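Local structure of IPT/TIG domain-containing protein BACOVA_02650 (Bacteroides ovatus, 5E7G) at residues Tyr44-Glu49 against Leu70-Gln75; Gly117-Val122 against Gln164-Ala169; Asn284-Tyr289 against Ala339-Thr344; Cys362-Val367 against Ile444-Asp449. The protein binds xyloglucan at the bacterial cell surface, probably capturing the polysaccharide before it is transported into the periplasm for degradation. All blocks are in the same frame, centred on the assembly; numbering follows the deposited sequence.

Interaction 1: residues Tyr44-Glu49 against Leu70-Gln75; sequences YINDQE and LELTGQ
Gln48, in the hairpin whose type I' turn runs from Ile45 to Gln48, reaches the irregular chain of Leu70-Gln75, with no backbone-to-backbone bond between the two segments and the CA atoms of Asn46 and Leu72 6.9 Å apart. The Gln48 amide grips both polar backbone atoms of Glu71: Glu71 N donates to Gln48 OE1 at 3.1 Å, in the carbonyl plane and on a lone pair, while Gln48 NE2 donates to Glu71 O at 2.7 Å. That oxygen lies only 4° out of the amide plane, so the pair of bonds fixes how the amide is rotated. A second, weak bond reaches Glu71 O from Asn46 ND2, which also donates a hydrogen bond to a water 3.0 Å away that accepts from Thr73 N as well. Leu70 packs against the turn. With its CG anti to the backbone N (chi1 -173°), Leu70 sends CD1 to Ile45 O at 3.6 Å and CD2 to Ile45 CG2 at 3.7 Å. The methyl CG2 of Thr73 rests against Asn46 OD1. The hairpin belongs to a four-stranded antiparallel sheet of the first IPT/TIG domain, and the 70-75 loop packs at its turn end. Val98 of strand 97-98 touches Ile45, Asn46, Leu70 and Leu72, Leu79 packs on Gln48 and Glu71, and strand 82-86 pairs with the hairpin through Tyr44 and Asn46.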
# COMPACT_ATOMS: atom_id res chain seq x y z
N TYR A 44 -33.73 1.98 40.26
CA TYR A 44 -33.43 2.62 38.99
C TYR A 44 -31.94 2.95 38.89
O TYR A 44 -31.33 3.33 39.89
CB TYR A 44 -34.23 3.91 38.81
CG TYR A 44 -35.71 3.80 39.09
CD1 TYR A 44 -36.19 3.89 40.39
CD2 TYR A 44 -36.63 3.64 38.06
CE1 TYR A 44 -37.54 3.81 40.65
CE2 TYR A 44 -37.98 3.56 38.31
CZ TYR A 44 -38.44 3.65 39.61
OH TYR A 44 -39.79 3.57 39.87
N ILE A 45 -31.38 2.81 37.70
CA ILE A 45 -30.01 3.25 37.41
C ILE A 45 -30.03 4.03 36.11
O ILE A 45 -30.61 3.59 35.12
CB ILE A 45 -29.01 2.08 37.29
CG1 ILE A 45 -29.02 1.20 38.56
CG2 ILE A 45 -27.61 2.62 37.02
CD1 ILE A 45 -28.12 -0.01 38.47
N ASN A 46 -29.37 5.19 36.11
CA ASN A 46 -29.39 6.08 34.96
C ASN A 46 -30.82 6.36 34.48
O ASN A 46 -31.11 6.35 33.28
CB ASN A 46 -28.55 5.50 33.82
CG ASN A 46 -27.06 5.54 34.12
OD1 ASN A 46 -26.63 6.15 35.10
ND2 ASN A 46 -26.26 4.92 33.26
N ASP A 47 -31.71 6.61 35.44
CA ASP A 47 -33.11 6.94 35.18
C ASP A 47 -33.85 5.81 34.46
O ASP A 47 -34.90 6.03 33.85
CB ASP A 47 -33.21 8.25 34.37
CG ASP A 47 -32.84 9.48 35.20
OD1 ASP A 47 -33.20 9.53 36.40
OD2 ASP A 47 -32.20 10.40 34.65
N GLN A 48 -33.32 4.59 34.55
CA GLN A 48 -33.94 3.42 33.92
C GLN A 48 -34.30 2.36 34.95
O GLN A 48 -33.51 2.03 35.83
CB GLN A 48 -33.01 2.81 32.89
CG GLN A 48 -32.72 3.66 31.68
CD GLN A 48 -31.48 3.19 30.95
OE1 GLN A 48 -31.45 2.11 30.38
NE2 GLN A 48 -30.43 4.01 30.99
N GLU A 49 -35.49 1.81 34.82
CA GLU A 49 -35.94 0.76 35.71
C GLU A 49 -34.99 -0.44 35.64
O GLU A 49 -34.58 -0.85 34.56
CB GLU A 49 -37.36 0.33 35.35
CG GLU A 49 -38.11 -0.32 36.50
CD GLU A 49 -39.56 -0.59 36.15
OE1 GLU A 49 -39.84 -0.83 34.95
OE2 GLU A 49 -40.40 -0.56 37.08
N LEU A 70 -27.91 -1.60 29.73
CA LEU A 70 -28.27 -0.30 30.29
C LEU A 70 -27.77 0.84 29.41
O LEU A 70 -26.58 0.90 29.08
CB LEU A 70 -27.70 -0.16 31.70
CG LEU A 70 -28.13 1.09 32.49
CD1 LEU A 70 -29.50 0.87 33.09
CD2 LEU A 70 -27.11 1.44 33.57
N GLU A 71 -28.66 1.75 29.04
CA GLU A 71 -28.25 2.93 28.29
C GLU A 71 -27.39 3.82 29.19
O GLU A 71 -27.79 4.16 30.30
CB GLU A 71 -29.46 3.69 27.75
CG GLU A 71 -29.09 4.85 26.82
CD GLU A 71 -30.27 5.73 26.45
OE1 GLU A 71 -31.41 5.45 26.89
OE2 GLU A 71 -30.05 6.71 25.71
N LEU A 72 -26.21 4.18 28.72
CA LEU A 72 -25.22 4.87 29.55
C LEU A 72 -25.27 6.38 29.38
O LEU A 72 -25.78 6.89 28.38
CB LEU A 72 -23.82 4.34 29.24
CG LEU A 72 -23.67 2.81 29.31
CD1 LEU A 72 -22.21 2.41 29.11
CD2 LEU A 72 -24.20 2.25 30.62
N THR A 73 -24.75 7.09 30.37
CA THR A 73 -24.73 8.55 30.35
C THR A 73 -23.79 9.05 29.27
O THR A 73 -23.93 10.19 28.81
CB THR A 73 -24.28 9.12 31.70
OG1 THR A 73 -23.02 8.55 32.07
CG2 THR A 73 -25.31 8.82 32.78
N GLY A 74 -22.84 8.21 28.87
CA GLY A 74 -21.90 8.57 27.82
C GLY A 74 -22.58 8.79 26.48
O GLY A 74 -22.14 9.63 25.70
N GLN A 75 -23.63 8.03 26.21
CA GLN A 75 -24.32 8.09 24.92
C GLN A 75 -25.63 8.88 25.00
O GLN A 75 -26.27 9.12 23.98
CB GLN A 75 -24.61 6.69 24.39
CG GLN A 75 -25.46 5.82 25.31
CD GLN A 75 -25.45 4.35 24.91
OE1 GLN A 75 -25.60 3.47 25.75
NE2 GLN A 75 -25.25 4.08 23.62
O HOH W 1 -23.39 5.75 32.75

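Interaction 2: residues Gly117-Val122 against Gln164-Ala169; sequences GDQMTV and QITLTA
Met120 and Leu167 face each other as a hydrogen-bonded pair at the middle of an antiparallel ladder that joins Gly117-Val122 to Gln164-Ala169. Six backbone bonds hold it. Met120 N to Leu167 O and Leu167 N to Met120 O both measure 3.0 Å; Val122 and Ile165 repeat the reciprocal pattern, and beyond the strand end Ala169 N donates to Asp118 O and Gly117 N to Ala169 O. The non-hydrogen-bonded pairs, Gln119 with Thr168 and Thr121 with Thr166, add CA-H...O contacts, among them Gln119 CA to Leu167 O at 3.4 Å.

Apolar contacts occupy the buried face. Met120 CG stands between the backbone N and the carbonyl carbon (chi1 81°); the chain runs straight at chi2 and bends at chi3, which carries Met120 CE back to Ala169 CB at 3.8 Å. On the way Met120 CG meets Leu167 CD1 at 3.6 Å. The other Leu167 branch, CD2, touches Val122 CG2 at 3.7 Å, so this leucine bridges two residues of the facing strand.

On the face of Gln119, Thr121, Thr166 and Thr168, the methyl CG2 of Thr166 sits against the Gln119 amide carbon CD at 3.5 Å. Thr121 OG1 and Thr166 OG1 stand 3.8 Å apart. Strands 104-109 and 156-158 flank the pair in a four-stranded sheet of the second IPT/TIG domain, whose buried face packs through Val122 and Ile165 on strand 178-183.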
# COMPACT_ATOMS: atom_id res chain seq x y z
N GLY A 117 -4.78 25.57 11.67
CA GLY A 117 -6.10 26.08 11.34
C GLY A 117 -6.85 25.19 10.37
O GLY A 117 -8.05 25.36 10.17
N ASP A 118 -6.14 24.25 9.75
CA ASP A 118 -6.78 23.32 8.82
C ASP A 118 -7.66 22.36 9.60
O ASP A 118 -7.39 22.06 10.77
CB ASP A 118 -5.75 22.55 8.00
CG ASP A 118 -5.01 23.43 7.00
OD1 ASP A 118 -5.44 24.58 6.77
OD2 ASP A 118 -4.00 22.95 6.44
N GLN A 119 -8.72 21.89 8.96
CA GLN A 119 -9.60 20.90 9.55
C GLN A 119 -9.12 19.50 9.21
O GLN A 119 -8.73 19.21 8.07
CB GLN A 119 -11.04 21.09 9.07
CG GLN A 119 -12.01 21.52 10.17
CD GLN A 119 -13.47 21.34 9.77
OE1 GLN A 119 -13.79 20.57 8.86
NE2 GLN A 119 -14.36 22.04 10.46
N MET A 120 -9.14 18.63 10.22
CA MET A 120 -8.89 17.20 10.04
C MET A 120 -9.93 16.41 10.83
O MET A 120 -10.60 16.96 11.71
CB MET A 120 -7.48 16.83 10.48
CG MET A 120 -7.33 16.66 11.97
SD MET A 120 -5.61 16.49 12.49
CE MET A 120 -5.09 18.19 12.44
N THR A 121 -10.06 15.12 10.54
CA THR A 121 -11.08 14.30 11.19
C THR A 121 -10.49 13.03 11.76
O THR A 121 -9.92 12.21 11.03
CB THR A 121 -12.21 13.95 10.21
OG1 THR A 121 -12.72 15.14 9.61
CG2 THR A 121 -13.34 13.23 10.93
N VAL A 122 -10.62 12.87 13.07
CA VAL A 122 -10.22 11.65 13.74
C VAL A 122 -11.34 10.64 13.59
O VAL A 122 -12.50 10.94 13.86
CB VAL A 122 -9.92 11.88 15.24
CG1 VAL A 122 -9.48 10.58 15.90
CG2 VAL A 122 -8.85 12.94 15.40
N GLN A 164 -16.58 9.97 15.07
CA GLN A 164 -15.72 10.95 14.40
C GLN A 164 -15.57 12.25 15.19
O GLN A 164 -16.56 12.86 15.59
CB GLN A 164 -16.27 11.28 13.01
CG GLN A 164 -16.22 10.13 12.03
CD GLN A 164 -16.59 10.54 10.62
OE1 GLN A 164 -16.83 11.71 10.34
NE2 GLN A 164 -16.64 9.57 9.71
N ILE A 165 -14.32 12.67 15.39
CA ILE A 165 -14.02 13.96 15.99
C ILE A 165 -13.43 14.89 14.93
O ILE A 165 -12.30 14.71 14.50
CB ILE A 165 -13.03 13.85 17.17
CG1 ILE A 165 -13.53 12.85 18.21
CG2 ILE A 165 -12.81 15.23 17.81
CD1 ILE A 165 -12.57 12.62 19.38
N THR A 166 -14.21 15.89 14.52
CA THR A 166 -13.71 16.92 13.63
C THR A 166 -13.07 18.02 14.45
O THR A 166 -13.67 18.51 15.41
CB THR A 166 -14.82 17.50 12.75
OG1 THR A 166 -15.39 16.45 11.96
CG2 THR A 166 -14.27 18.58 11.84
N LEU A 167 -11.85 18.41 14.08
CA LEU A 167 -11.09 19.38 14.85
C LEU A 167 -10.25 20.29 13.95
O LEU A 167 -10.06 20.02 12.76
CB LEU A 167 -10.20 18.65 15.87
CG LEU A 167 -9.11 17.72 15.33
CD1 LEU A 167 -7.83 18.49 15.04
CD2 LEU A 167 -8.84 16.58 16.30
N THR A 168 -9.76 21.39 14.52
CA THR A 168 -8.89 22.32 13.80
C THR A 168 -7.48 22.22 14.37
O THR A 168 -7.29 22.04 15.58
CB THR A 168 -9.41 23.78 13.88
OG1 THR A 168 -9.22 24.29 15.21
CG2 THR A 168 -10.89 23.84 13.51
N ALA A 169 -6.49 22.33 13.49
CA ALA A 169 -5.10 22.13 13.85
C ALA A 169 -4.53 23.33 14.61
O ALA A 169 -4.75 24.47 14.21
CB ALA A 169 -4.27 21.86 12.61

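Interaction 3: residues Asn284-Tyr289 against Ala339-Thr344; sequences NVILNY and AQWVNT. With CA (calcium ion), chain C.
Close to the calcium site of the xyloglucan-binding domain, Ile286 marks a corner of the chain and receives the loop Ala339-Thr344. Its carbonyl oxygen accepts the single hydrogen bond across the contact, from Gln340 N at 3.0 Å; the donor lies in the carbonyl plane, on a lone pair, with an N-H...O angle of 163°. In return Gln340 O approaches Ile286 CA at 3.4 Å in a CA-H...O contact. The Ile286 side chain then spreads over the loop with its two branches. CG1 stands between the backbone N and the carbonyl carbon (chi1 64°), and from there Ile286 CD1 meets Trp341 CZ3 obliquely at 3.8 Å, while Ile286 CG2 packs on Val342 CG2 at 3.8 Å. This is a corner of a beta-sandwich: strand 285-287 pairs with strand 442-455 in one sheet, whereas the loop leaves strand 329-338 of the other, so Ile286 links the two layers where Ile430 and Phe451 also touch it. Val342 CG2 also comes within 3.4 Å of Asn284 O. Within the loop, Ala339 CB lies 3.6 Å above one face of the Trp341 ring, toward its rim. Trp341 NE1 hydrogen-bonds to Ser427 O, and the ring meets Phe422 edge-to-face. Two residues past the corner, Asn288 O binds the calcium ion at 2.4 Å, as does a water; Asp290, Asn315, Thr317 and Asp449 complete the site.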
# COMPACT_ATOMS: atom_id res chain seq x y z
N ASN A 284 23.59 -5.31 -16.96
CA ASN A 284 22.87 -6.58 -17.05
C ASN A 284 22.40 -6.89 -18.47
O ASN A 284 21.78 -7.92 -18.72
CB ASN A 284 21.67 -6.58 -16.10
CG ASN A 284 22.08 -6.65 -14.64
OD1 ASN A 284 22.51 -5.65 -14.06
ND2 ASN A 284 21.94 -7.83 -14.04
N VAL A 285 22.71 -6.00 -19.40
CA VAL A 285 22.29 -6.16 -20.78
C VAL A 285 23.15 -7.22 -21.45
O VAL A 285 24.36 -7.26 -21.24
CB VAL A 285 22.39 -4.82 -21.56
CG1 VAL A 285 22.04 -5.01 -23.03
CG2 VAL A 285 21.49 -3.77 -20.92
N ILE A 286 22.52 -8.06 -22.28
CA ILE A 286 23.23 -9.13 -22.99
C ILE A 286 23.10 -9.00 -24.51
O ILE A 286 23.88 -9.61 -25.25
CB ILE A 286 22.72 -10.53 -22.55
CG1 ILE A 286 21.24 -10.71 -22.92
CG2 ILE A 286 22.91 -10.71 -21.04
CD1 ILE A 286 20.73 -12.11 -22.71
N LEU A 287 22.13 -8.23 -24.98
CA LEU A 287 21.96 -7.99 -26.41
C LEU A 287 21.13 -6.71 -26.66
O LEU A 287 19.98 -6.60 -26.23
CB LEU A 287 21.30 -9.20 -27.07
CG LEU A 287 21.12 -9.17 -28.59
CD1 LEU A 287 22.46 -9.08 -29.30
CD2 LEU A 287 20.35 -10.37 -29.09
N ASN A 288 21.72 -5.74 -27.36
CA ASN A 288 21.03 -4.49 -27.66
C ASN A 288 21.26 -4.03 -29.10
O ASN A 288 20.76 -2.99 -29.51
CB ASN A 288 21.47 -3.40 -26.68
CG ASN A 288 22.95 -3.05 -26.80
OD1 ASN A 288 23.64 -3.48 -27.72
ND2 ASN A 288 23.44 -2.25 -25.86
N TYR A 289 22.02 -4.82 -29.85
CA TYR A 289 22.30 -4.53 -31.26
C TYR A 289 23.04 -3.20 -31.43
O TYR A 289 23.06 -2.63 -32.52
CB TYR A 289 21.00 -4.54 -32.07
CG TYR A 289 20.11 -5.72 -31.76
CD1 TYR A 289 20.44 -6.99 -32.19
CD2 TYR A 289 18.94 -5.56 -31.03
CE1 TYR A 289 19.63 -8.08 -31.90
CE2 TYR A 289 18.12 -6.63 -30.74
CZ TYR A 289 18.47 -7.89 -31.17
OH TYR A 289 17.65 -8.95 -30.87
N ALA A 339 25.08 -13.50 -27.65
CA ALA A 339 24.88 -12.68 -26.47
C ALA A 339 26.21 -12.42 -25.79
O ALA A 339 27.21 -13.09 -26.08
CB ALA A 339 23.91 -13.34 -25.50
N GLN A 340 26.21 -11.45 -24.89
CA GLN A 340 27.33 -11.20 -24.02
C GLN A 340 26.80 -11.36 -22.61
O GLN A 340 26.18 -10.45 -22.08
CB GLN A 340 27.92 -9.81 -24.25
CG GLN A 340 29.10 -9.49 -23.35
CD GLN A 340 29.71 -8.13 -23.64
OE1 GLN A 340 29.31 -7.13 -23.05
NE2 GLN A 340 30.69 -8.10 -24.54
N TRP A 341 27.00 -12.54 -22.02
CA TRP A 341 26.38 -12.85 -20.75
C TRP A 341 26.86 -11.89 -19.67
O TRP A 341 27.92 -11.29 -19.78
CB TRP A 341 26.66 -14.31 -20.34
CG TRP A 341 26.29 -15.33 -21.40
CD1 TRP A 341 27.12 -16.26 -21.96
CD2 TRP A 341 25.01 -15.51 -22.01
NE1 TRP A 341 26.43 -17.01 -22.88
CE2 TRP A 341 25.13 -16.57 -22.94
CE3 TRP A 341 23.76 -14.88 -21.88
CZ2 TRP A 341 24.06 -17.01 -23.71
CZ3 TRP A 341 22.70 -15.32 -22.65
CH2 TRP A 341 22.86 -16.37 -23.56
N VAL A 342 26.04 -11.74 -18.64
CA VAL A 342 26.35 -10.87 -17.52
C VAL A 342 27.54 -11.40 -16.74
O VAL A 342 27.57 -12.58 -16.38
CB VAL A 342 25.12 -10.73 -16.59
CG1 VAL A 342 25.44 -9.84 -15.39
CG2 VAL A 342 23.91 -10.19 -17.37
N ASN A 343 28.51 -10.53 -16.46
CA ASN A 343 29.67 -10.89 -15.65
C ASN A 343 29.31 -11.44 -14.28
O ASN A 343 28.29 -11.06 -13.70
CB ASN A 343 30.58 -9.67 -15.47
CG ASN A 343 31.23 -9.26 -16.76
OD1 ASN A 343 31.61 -10.11 -17.57
ND2 ASN A 343 31.34 -7.95 -16.99
N THR A 344 30.16 -12.31 -13.76
CA THR A 344 29.92 -12.90 -12.45
C THR A 344 30.12 -11.87 -11.33
O THR A 344 29.61 -12.05 -10.22
CB THR A 344 30.81 -14.15 -12.18
OG1 THR A 344 32.10 -13.98 -12.78
CG2 THR A 344 30.14 -15.39 -12.75
CA CA C . 19.16 -1.25 -29.12
O HOH W 2 19.63 -0.62 -26.88

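Interaction 4: residues Cys362-Val367 against Ile444-Asp449; sequences CFVKEV and IEVYFD. With CA (calcium ion), chain C.
Glu445 runs alongside Lys365, both side chains pointing the same way. Glu445 CB lies 3.7 Å from Lys365 CB; CG, anti to the backbone N (chi1 -173°), continues an extended chain past that methylene, and CD stays near it too. At the tip the two oxygens part: Glu445 OE1 rests on Lys365 CG at 3.3 Å, whereas Glu445 OE2 accepts a hydrogen bond from Tyr447 OH at 2.7 Å, on its anti lone pair and in the plane of the tyrosine ring. Lys365 NZ stays 5.2 Å from Glu445 OE1, so any attraction between the charges acts at a distance. Tyr447 in turn lies beside Phe363, whose CD1 comes to the edge of the tyrosine ring near its plane. On the opposite face of the sheet, Cys362 SG touches Val446 CG1 at 3.5 Å and stands 4.4 Å from the Phe448 ring centroid, an oblique sulfur-aromatic contact. Reciprocal bonds between Phe363 and Tyr447, then Lys365 N to Glu445 O, hold the backbones. A water accepts from Glu445 N and donates to Glu366 O. The ladder lies in one sheet of the xyloglucan-binding domain, between strands 403-409 and 318-322, and leads to the calcium site, where Asp449 binds through both carboxylate oxygens.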
# COMPACT_ATOMS: atom_id res chain seq x y z
N CYS A 362 9.64 -4.81 -25.77
CA CYS A 362 8.93 -5.29 -26.94
C CYS A 362 7.89 -4.27 -27.41
O CYS A 362 7.30 -3.56 -26.61
CB CYS A 362 8.25 -6.63 -26.63
SG CYS A 362 7.55 -7.44 -28.07
N PHE A 363 7.71 -4.21 -28.73
CA PHE A 363 6.71 -3.34 -29.32
C PHE A 363 5.88 -4.15 -30.30
O PHE A 363 6.41 -4.69 -31.26
CB PHE A 363 7.38 -2.17 -30.05
CG PHE A 363 6.41 -1.20 -30.69
CD1 PHE A 363 5.79 -1.51 -31.89
CD2 PHE A 363 6.14 0.03 -30.11
CE1 PHE A 363 4.90 -0.61 -32.49
CE2 PHE A 363 5.26 0.94 -30.70
CZ PHE A 363 4.64 0.62 -31.89
N VAL A 364 4.57 -4.21 -30.04
CA VAL A 364 3.63 -4.89 -30.92
C VAL A 364 2.72 -3.87 -31.59
O VAL A 364 2.00 -3.14 -30.91
CB VAL A 364 2.77 -5.93 -30.14
CG1 VAL A 364 1.84 -6.69 -31.09
CG2 VAL A 364 3.67 -6.89 -29.38
N LYS A 365 2.75 -3.82 -32.92
CA LYS A 365 1.90 -2.90 -33.66
C LYS A 365 0.43 -3.23 -33.47
O LYS A 365 -0.39 -2.34 -33.20
CB LYS A 365 2.24 -2.93 -35.15
CG LYS A 365 1.40 -1.98 -36.01
CD LYS A 365 1.81 -0.53 -35.82
CE LYS A 365 0.99 0.39 -36.72
NZ LYS A 365 1.42 1.81 -36.61
N GLU A 366 0.10 -4.50 -33.64
CA GLU A 366 -1.27 -4.99 -33.48
C GLU A 366 -1.31 -6.42 -32.97
O GLU A 366 -0.44 -7.23 -33.30
CB GLU A 366 -2.04 -4.89 -34.80
CG GLU A 366 -3.54 -5.08 -34.64
CD GLU A 366 -4.16 -4.06 -33.67
OE1 GLU A 366 -4.12 -2.85 -33.98
OE2 GLU A 366 -4.67 -4.48 -32.61
N VAL A 367 -2.32 -6.73 -32.16
CA VAL A 367 -2.50 -8.08 -31.65
C VAL A 367 -2.71 -9.04 -32.81
O VAL A 367 -3.13 -8.64 -33.90
CB VAL A 367 -3.70 -8.20 -30.69
CG1 VAL A 367 -3.39 -7.52 -29.37
CG2 VAL A 367 -4.96 -7.64 -31.33
N ILE A 444 2.01 -9.79 -38.68
CA ILE A 444 2.50 -9.23 -37.42
C ILE A 444 3.60 -8.21 -37.65
O ILE A 444 4.28 -8.23 -38.68
CB ILE A 444 3.05 -10.33 -36.45
CG1 ILE A 444 4.36 -10.94 -36.97
CG2 ILE A 444 2.00 -11.43 -36.21
CD1 ILE A 444 5.06 -11.83 -35.96
N GLU A 445 3.76 -7.32 -36.68
CA GLU A 445 4.86 -6.37 -36.67
C GLU A 445 5.34 -6.20 -35.24
O GLU A 445 4.69 -5.54 -34.42
CB GLU A 445 4.42 -5.03 -37.26
CG GLU A 445 5.55 -4.05 -37.45
CD GLU A 445 5.09 -2.72 -37.99
OE1 GLU A 445 3.87 -2.55 -38.18
OE2 GLU A 445 5.95 -1.85 -38.23
N VAL A 446 6.48 -6.82 -34.93
CA VAL A 446 7.01 -6.85 -33.57
C VAL A 446 8.49 -6.45 -33.54
O VAL A 446 9.26 -6.83 -34.42
CB VAL A 446 6.83 -8.25 -32.94
CG1 VAL A 446 7.33 -8.25 -31.50
CG2 VAL A 446 5.37 -8.67 -33.00
N TYR A 447 8.87 -5.69 -32.51
CA TYR A 447 10.24 -5.24 -32.36
C TYR A 447 10.77 -5.60 -30.98
O TYR A 447 10.01 -5.62 -30.02
CB TYR A 447 10.35 -3.72 -32.59
CG TYR A 447 9.89 -3.29 -33.96
CD1 TYR A 447 10.78 -3.28 -35.04
CD2 TYR A 447 8.58 -2.90 -34.19
CE1 TYR A 447 10.36 -2.89 -36.30
CE2 TYR A 447 8.16 -2.50 -35.45
CZ TYR A 447 9.05 -2.50 -36.51
OH TYR A 447 8.63 -2.11 -37.76
N PHE A 448 12.07 -5.86 -30.91
CA PHE A 448 12.74 -6.29 -29.68
C PHE A 448 14.01 -5.50 -29.42
O PHE A 448 14.73 -5.17 -30.36
CB PHE A 448 13.11 -7.78 -29.74
CG PHE A 448 11.95 -8.71 -29.88
CD1 PHE A 448 11.52 -9.12 -31.12
CD2 PHE A 448 11.32 -9.23 -28.75
CE1 PHE A 448 10.46 -10.01 -31.25
CE2 PHE A 448 10.26 -10.11 -28.88
CZ PHE A 448 9.83 -10.50 -30.13
N ASP A 449 14.32 -5.24 -28.15
CA ASP A 449 15.57 -4.58 -27.81
C ASP A 449 15.93 -4.80 -26.34
O ASP A 449 15.06 -5.10 -25.52
CB ASP A 449 15.47 -3.07 -28.11
CG ASP A 449 16.82 -2.42 -28.45
OD1 ASP A 449 17.88 -3.00 -28.14
OD2 ASP A 449 16.81 -1.31 -29.04
CA CA C . 19.16 -1.25 -29.12
O HOH W 3 1.42 -6.83 -35.06
O HOH W 2 19.63 -0.62 -26.88

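Overall arrangement
The four contacts follow one another along the chain and along an elongated molecule: interaction 1 and interaction 2 lie on one side of its centre, interactions 3 and 4 on the other. The centres of interactions 1 and 2 are about 31 Å apart and their nearest atoms about 12 Å, without touching; from interaction 1 to interaction 3 the centres span about 78 Å. Interaction 2 belongs to the second IPT/TIG domain, whereas interactions 3 and 4 share the xyloglucan-binding domain, where strands 285-287 and 442-455 are neighbours in one sheet. These two meet at the calcium ion, bound by Asn288 and Asp449. In this structure the glycan-binding domain lies far from the N-terminal contacts, an extended shape consistent with polysaccharide capture at the cell surface.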